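Local atomic coordinates of carbonic anhydrase (Porphyridium purpureum, PDB entry 1DDZ), a protein that probably catalyses the zinc-dependent, reversible hydration of carbon dioxide to hydrogencarbonate, as a member of the beta-class carbonic anhydrases. Residues R96-Q101 / L364-Y369; A353-H358 / D403-H408. One frame throughout, in Å; residues are numbered along the deposited sequence.

Interaction 1: R96-Q101 / L364-Y369; sequences RNIANQ and LSVLQY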
loop_
_atom_site.group_PDB
_atom_site.type_symbol
_atom_site.label_atom_id
_atom_site.label_comp_id
_atom_site.label_asym_id
_atom_site.label_seq_id
_atom_site.Cartn_x
_atom_site.Cartn_y
_atom_site.Cartn_z
ATOM N N ARG A 96 7.246 -12.393 -5.315
ATOM C CA ARG A 96 8.476 -12.192 -4.557
ATOM C C ARG A 96 8.604 -10.758 -4.126
ATOM O O ARG A 96 8.355 -9.833 -4.912
ATOM C CB ARG A 96 9.711 -12.573 -5.358
ATOM C CG ARG A 96 9.789 -14.022 -5.642
ATOM C CD ARG A 96 11.128 -14.378 -6.162
ATOM N NE ARG A 96 11.176 -15.798 -6.481
ATOM C CZ ARG A 96 11.278 -16.783 -5.593
ATOM N NH1 ARG A 96 11.360 -16.517 -4.299
ATOM N NH2 ARG A 96 11.234 -18.043 -6.005
ATOM N N ASN A 97 8.969 -10.582 -2.863
ATOM C CA ASN A 97 9.154 -9.259 -2.295
ATOM C C ASN A 97 10.214 -9.372 -1.213
ATOM O O ASN A 97 10.792 -10.448 -1.027
ATOM C CB ASN A 97 7.827 -8.707 -1.753
ATOM C CG ASN A 97 7.315 -9.480 -0.553
ATOM O OD1 ASN A 97 8.080 -10.176 0.121
ATOM N ND2 ASN A 97 6.025 -9.375 -0.289
ATOM N N ILE A 98 10.520 -8.261 -0.551
ATOM C CA ILE A 98 11.524 -8.255 0.507
ATOM C C ILE A 98 11.020 -9.024 1.727
ATOM O O ILE A 98 10.000 -8.663 2.332
ATOM C CB ILE A 98 11.906 -6.799 0.931
ATOM C CG1 ILE A 98 12.623 -6.073 -0.215
ATOM C CG2 ILE A 98 12.798 -6.822 2.198
ATOM C CD1 ILE A 98 13.950 -6.701 -0.604
ATOM N N ALA A 99 11.732 -10.092 2.070
ATOM C CA ALA A 99 11.420 -10.933 3.224
ATOM C C ALA A 99 10.093 -11.664 3.183
ATOM O O ALA A 99 9.469 -11.868 4.224
ATOM C CB ALA A 99 11.534 -10.126 4.520
ATOM N N ASN A 100 9.647 -12.049 1.983
ATOM C CA ASN A 100 8.400 -12.815 1.806
ATOM C C ASN A 100 7.223 -12.381 2.695
ATOM O O ASN A 100 6.549 -13.202 3.315
ATOM C CB ASN A 100 8.662 -14.344 1.936
ATOM C CG ASN A 100 9.521 -14.716 3.165
ATOM O OD1 ASN A 100 10.746 -14.747 3.092
ATOM N ND2 ASN A 100 8.877 -15.002 4.275
ATOM N N GLN A 101 6.940 -11.088 2.676
ATOM C CA GLN A 101 5.885 -10.522 3.479
ATOM C C GLN A 101 4.504 -10.687 2.899
ATOM O O GLN A 101 4.309 -10.634 1.683
ATOM C CB GLN A 101 6.145 -9.032 3.702
ATOM C CG GLN A 101 7.367 -8.735 4.526
ATOM C CD GLN A 101 7.251 -9.274 5.943
ATOM O OE1 GLN A 101 7.912 -10.252 6.310
ATOM N NE2 GLN A 101 6.375 -8.678 6.729
ATOM N N LEU A 364 8.816 -0.362 -4.615
ATOM C CA LEU A 364 9.823 0.600 -4.150
ATOM C C LEU A 364 10.854 0.031 -3.176
ATOM O O LEU A 364 12.051 0.336 -3.270
ATOM C CB LEU A 364 9.137 1.812 -3.545
ATOM C CG LEU A 364 8.295 2.628 -4.516
ATOM C CD1 LEU A 364 7.468 3.663 -3.770
ATOM C CD2 LEU A 364 9.209 3.281 -5.549
ATOM N N SER A 365 10.407 -0.833 -2.268
ATOM C CA SER A 365 11.297 -1.454 -1.285
ATOM C C SER A 365 12.317 -2.365 -1.949
ATOM O O SER A 365 13.492 -2.340 -1.593
ATOM C CB SER A 365 10.478 -2.194 -0.216
ATOM O OG SER A 365 9.647 -1.269 0.495
ATOM N N VAL A 366 11.881 -3.166 -2.921
ATOM C CA VAL A 366 12.803 -4.056 -3.643
ATOM C C VAL A 366 13.786 -3.207 -4.454
ATOM O O VAL A 366 14.990 -3.470 -4.437
ATOM C CB VAL A 366 12.065 -5.020 -4.618
ATOM C CG1 VAL A 366 13.053 -5.849 -5.378
ATOM C CG2 VAL A 366 11.127 -5.956 -3.865
ATOM N N LEU A 367 13.266 -2.179 -5.136
ATOM C CA LEU A 367 14.070 -1.264 -5.962
ATOM C C LEU A 367 15.159 -0.606 -5.127
ATOM O O LEU A 367 16.340 -0.708 -5.446
ATOM C CB LEU A 367 13.183 -0.155 -6.547
ATOM C CG LEU A 367 13.272 0.307 -8.009
ATOM C CD1 LEU A 367 12.887 1.752 -8.077
ATOM C CD2 LEU A 367 14.641 0.103 -8.615
ATOM N N GLN A 368 14.761 0.050 -4.046
ATOM C CA GLN A 368 15.718 0.724 -3.175
ATOM C C GLN A 368 16.779 -0.230 -2.651
ATOM O O GLN A 368 17.978 0.056 -2.728
ATOM C CB GLN A 368 15.024 1.399 -1.993
ATOM C CG GLN A 368 16.026 2.163 -1.152
ATOM C CD GLN A 368 15.527 2.481 0.229
ATOM O OE1 GLN A 368 14.547 1.903 0.695
ATOM N NE2 GLN A 368 16.208 3.399 0.901
ATOM N N TYR A 369 16.334 -1.372 -2.134
ATOM C CA TYR A 369 17.254 -2.364 -1.612
ATOM C C TYR A 369 18.298 -2.776 -2.672
ATOM O O TYR A 369 19.493 -2.842 -2.386
ATOM C CB TYR A 369 16.489 -3.588 -1.117
ATOM C CG TYR A 369 17.399 -4.579 -0.411
ATOM C CD1 TYR A 369 17.695 -4.423 0.938
ATOM C CD2 TYR A 369 17.975 -5.649 -1.090
ATOM C CE1 TYR A 369 18.543 -5.292 1.594
ATOM C CE2 TYR A 369 18.831 -6.535 -0.438
ATOM C CZ TYR A 369 19.107 -6.351 0.912
ATOM O OH TYR A 369 19.952 -7.214 1.581
#

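Interaction 2: A353-H358 / D403-H408; sequences ANQCIH and DNWLRH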
loop_
_atom_site.group_PDB
_atom_site.type_symbol
_atom_site.label_atom_id
_atom_site.label_comp_id
_atom_site.label_asym_id
_atom_site.label_seq_id
_atom_site.Cartn_x
_atom_site.Cartn_y
_atom_site.Cartn_z
ATOM N N ALA A 353 1.290 -8.871 -13.784
ATOM C CA ALA A 353 1.524 -8.026 -14.949
ATOM C C ALA A 353 2.744 -7.117 -14.835
ATOM O O ALA A 353 2.748 -6.009 -15.356
ATOM C CB ALA A 353 0.281 -7.211 -15.247
ATOM N N ASN A 354 3.758 -7.587 -14.114
ATOM C CA ASN A 354 5.016 -6.864 -13.922
ATOM C C ASN A 354 4.904 -5.353 -13.800
ATOM O O ASN A 354 5.631 -4.609 -14.482
ATOM C CB ASN A 354 6.042 -7.249 -15.005
ATOM C CG ASN A 354 5.439 -7.311 -16.404
ATOM O OD1 ASN A 354 4.909 -8.342 -16.800
ATOM N ND2 ASN A 354 5.513 -6.212 -17.144
ATOM N N GLN A 355 4.021 -4.920 -12.890
ATOM C CA GLN A 355 3.748 -3.505 -12.631
ATOM C C GLN A 355 4.817 -2.824 -11.782
ATOM O O GLN A 355 5.418 -3.450 -10.884
ATOM C CB GLN A 355 2.415 -3.337 -11.915
ATOM C CG GLN A 355 1.184 -3.762 -12.676
ATOM C CD GLN A 355 0.887 -2.851 -13.821
ATOM O OE1 GLN A 355 1.544 -2.904 -14.863
ATOM N NE2 GLN A 355 -0.132 -2.041 -13.666
ATOM N N CYS A 356 5.069 -1.556 -12.104
ATOM C CA CYS A 356 6.028 -0.716 -11.383
ATOM C C CYS A 356 5.293 0.570 -11.065
ATOM O O CYS A 356 5.673 1.637 -11.543
ATOM C CB CYS A 356 7.252 -0.396 -12.252
ATOM S SG CYS A 356 8.247 -1.802 -12.633
ATOM N N ILE A 357 4.218 0.453 -10.292
ATOM C CA ILE A 357 3.394 1.575 -9.906
ATOM C C ILE A 357 4.233 2.592 -9.126
ATOM O O ILE A 357 5.068 2.208 -8.303
ATOM C CB ILE A 357 2.190 1.055 -9.129
ATOM C CG1 ILE A 357 1.361 0.155 -10.056
ATOM C CG2 ILE A 357 1.385 2.187 -8.550
ATOM C CD1 ILE A 357 0.388 -0.771 -9.348
ATOM N N HIS A 358 4.060 3.880 -9.444
ATOM C CA HIS A 358 4.821 4.974 -8.822
ATOM C C HIS A 358 4.910 4.897 -7.311
ATOM O O HIS A 358 5.986 5.046 -6.738
ATOM C CB HIS A 358 4.212 6.345 -9.154
ATOM C CG HIS A 358 4.290 6.718 -10.597
ATOM N ND1 HIS A 358 5.480 6.770 -11.278
ATOM C CD2 HIS A 358 3.334 7.098 -11.476
ATOM C CE1 HIS A 358 5.264 7.172 -12.516
ATOM N NE2 HIS A 358 3.969 7.377 -12.660
ATOM N N ASP A 403 -8.775 -6.574 -9.556
ATOM C CA ASP A 403 -9.258 -5.700 -10.617
ATOM C C ASP A 403 -8.994 -4.208 -10.464
ATOM O O ASP A 403 -8.943 -3.489 -11.455
ATOM C CB ASP A 403 -10.690 -6.057 -11.015
ATOM C CG ASP A 403 -10.811 -7.532 -11.457
ATOM O OD1 ASP A 403 -9.966 -8.021 -12.245
ATOM O OD2 ASP A 403 -11.726 -8.234 -10.985
ATOM N N ASN A 404 -8.746 -3.743 -9.237
ATOM C CA ASN A 404 -8.380 -2.332 -9.041
ATOM C C ASN A 404 -6.885 -2.175 -9.339
ATOM O O ASN A 404 -6.437 -1.196 -9.941
ATOM C CB ASN A 404 -8.785 -1.843 -7.659
ATOM C CG ASN A 404 -10.273 -1.658 -7.560
ATOM O OD1 ASN A 404 -10.882 -1.057 -8.442
ATOM N ND2 ASN A 404 -10.894 -2.267 -6.546
ATOM N N TRP A 405 -6.114 -3.185 -8.967
ATOM C CA TRP A 405 -4.688 -3.227 -9.297
ATOM C C TRP A 405 -4.517 -3.153 -10.869
ATOM O O TRP A 405 -3.740 -2.346 -11.383
ATOM C CB TRP A 405 -4.111 -4.539 -8.749
ATOM C CG TRP A 405 -2.727 -4.914 -9.207
ATOM C CD1 TRP A 405 -2.408 -5.750 -10.236
ATOM C CD2 TRP A 405 -1.479 -4.517 -8.613
ATOM N NE1 TRP A 405 -1.041 -5.897 -10.321
ATOM C CE2 TRP A 405 -0.449 -5.157 -9.336
ATOM C CE3 TRP A 405 -1.131 -3.695 -7.541
ATOM C CZ2 TRP A 405 0.898 -4.999 -9.017
ATOM C CZ3 TRP A 405 0.211 -3.544 -7.226
ATOM C CH2 TRP A 405 1.205 -4.191 -7.959
ATOM N N LEU A 406 -5.283 -3.966 -11.602
ATOM C CA LEU A 406 -5.214 -4.022 -13.067
ATOM C C LEU A 406 -5.644 -2.760 -13.811
ATOM O O LEU A 406 -5.288 -2.579 -14.988
ATOM C CB LEU A 406 -5.982 -5.246 -13.604
ATOM C CG LEU A 406 -5.404 -6.615 -13.215
ATOM C CD1 LEU A 406 -6.316 -7.758 -13.625
ATOM C CD2 LEU A 406 -4.064 -6.790 -13.835
ATOM N N ARG A 407 -6.339 -1.855 -13.122
ATOM C CA ARG A 407 -6.776 -0.599 -13.737
ATOM C C ARG A 407 -5.598 0.193 -14.295
ATOM O O ARG A 407 -5.755 1.020 -15.191
ATOM C CB ARG A 407 -7.586 0.247 -12.764
ATOM C CG ARG A 407 -9.033 -0.152 -12.675
ATOM C CD ARG A 407 -9.604 -0.141 -14.055
ATOM N NE ARG A 407 -11.051 -0.212 -14.089
ATOM C CZ ARG A 407 -11.746 -1.156 -14.724
ATOM N NH1 ARG A 407 -11.123 -2.136 -15.376
ATOM N NH2 ARG A 407 -13.078 -1.074 -14.756
ATOM N N HIS A 408 -4.405 -0.093 -13.792
ATOM C CA HIS A 408 -3.214 0.566 -14.267
ATOM C C HIS A 408 -2.896 0.166 -15.717
ATOM O O HIS A 408 -2.377 0.984 -16.498
ATOM C CB HIS A 408 -2.042 0.249 -13.347
ATOM C CG HIS A 408 -2.029 1.074 -12.099
ATOM N ND1 HIS A 408 -2.380 0.567 -10.867
ATOM C CD2 HIS A 408 -1.774 2.388 -11.905
ATOM C CE1 HIS A 408 -2.353 1.540 -9.972
ATOM N NE2 HIS A 408 -1.989 2.655 -10.579
HETATM O O HOH W 1 0.216 -0.221 -16.067
#

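Interaction 1: R96-Q101 / L364-Y369
I98 sets its side chain against V366 and Y369 of helix 361-373. This joins the two carbonic anhydrase family regions. I98 follows strand 92-97 in the first mixed beta sheet of a beta-class carbonic anhydrase fold. Its side chain lies about 7 Å from a bound zinc ion. That of Y369 comes within about 4 Å of that of D76, a zinc ligand, and so the helix of one region borders the zinc site of the other. CG1 of I98 is anti to the carbonyl carbon (chi1 -66°), which carries the branch to the helix. The side chains of I98 and V366 lie alongside, running opposite ways, with I98 CG1 3.9 Å from V366 CG2. At its far end, I98 CD1 lies 4.0 Å from Y369 CB, crossing at a slant. An alanine here, with nothing beyond CB, would probably leave a gap before V366 CG2 and Y369 CB. F347 touches I98 and V366 and meets the Y369 ring. The N97 amide braces the loop. N97 OD1 accepts from Q101 N at 2.9 Å, the donor in the plane of the side-chain carbonyl, at a lone pair. N97 ND2 donates to Q101 O, only 3° out of the amide plane.

Interaction 2: A353-H358 / D403-H408
I357 meets two aromatic rings, those of W405 and H408, by CH-pi contact. Its CD1 lies 3.8 Å from the centroid of the W405 six-membered ring, over one face and offset toward the rim. Its CG1 lies 3.9 Å from the centroid of the H408 ring, over the centre of one face. The loop 353-358 thus packs on the junction of helices 402-405 and 407-414. Q355 adds nonpolar contact, its CB 3.7 Å from W405 CZ2. Its NE2 passes H408 CB at a tight 3.0 Å, which is not a hydrogen bond. The polar link across the segments is indirect. Q355 bends at chi2 (-70°), and its NE2 donates to water 1 at 3.0 Å. The same water donates a weak bond to H408 O at 2.9 Å. Q355 OE1 is held by N437 ND2, and W405 NE1 bonds to I352 O. H408 ND1 donates to W405 O at 3.3 Å, which is likely to limit the turning of its ring. The H358 ring meets H408 of the second subunit edge-to-face, so the contact borders the subunit interface. Direct contact between the segments is thus apolar and CH-pi, while the polar ends of Q355 and W405 are satisfied by other protein atoms and water.

In the fold
From the N terminus, the segments come in the order 96-101, 353-358, 364-369 and 403-408. The two contacts therefore cross. Interaction 1 closes a loop with 262 residues between its segments and ties the end of strand 92-97 to helix 361-373. Interaction 2 closes a shorter loop, with 44 residues between its segments. It joins the turn after strand 346-351 to helices 402-405 and 407-414. The middle segments are neighbours in sequence, and they touch where L364 CD1 packs on H358 O. Interaction 1 thus links the two family regions, while interaction 2 stays within the second. Their centres are about 17 Å apart, and both contacts touch the second subunit.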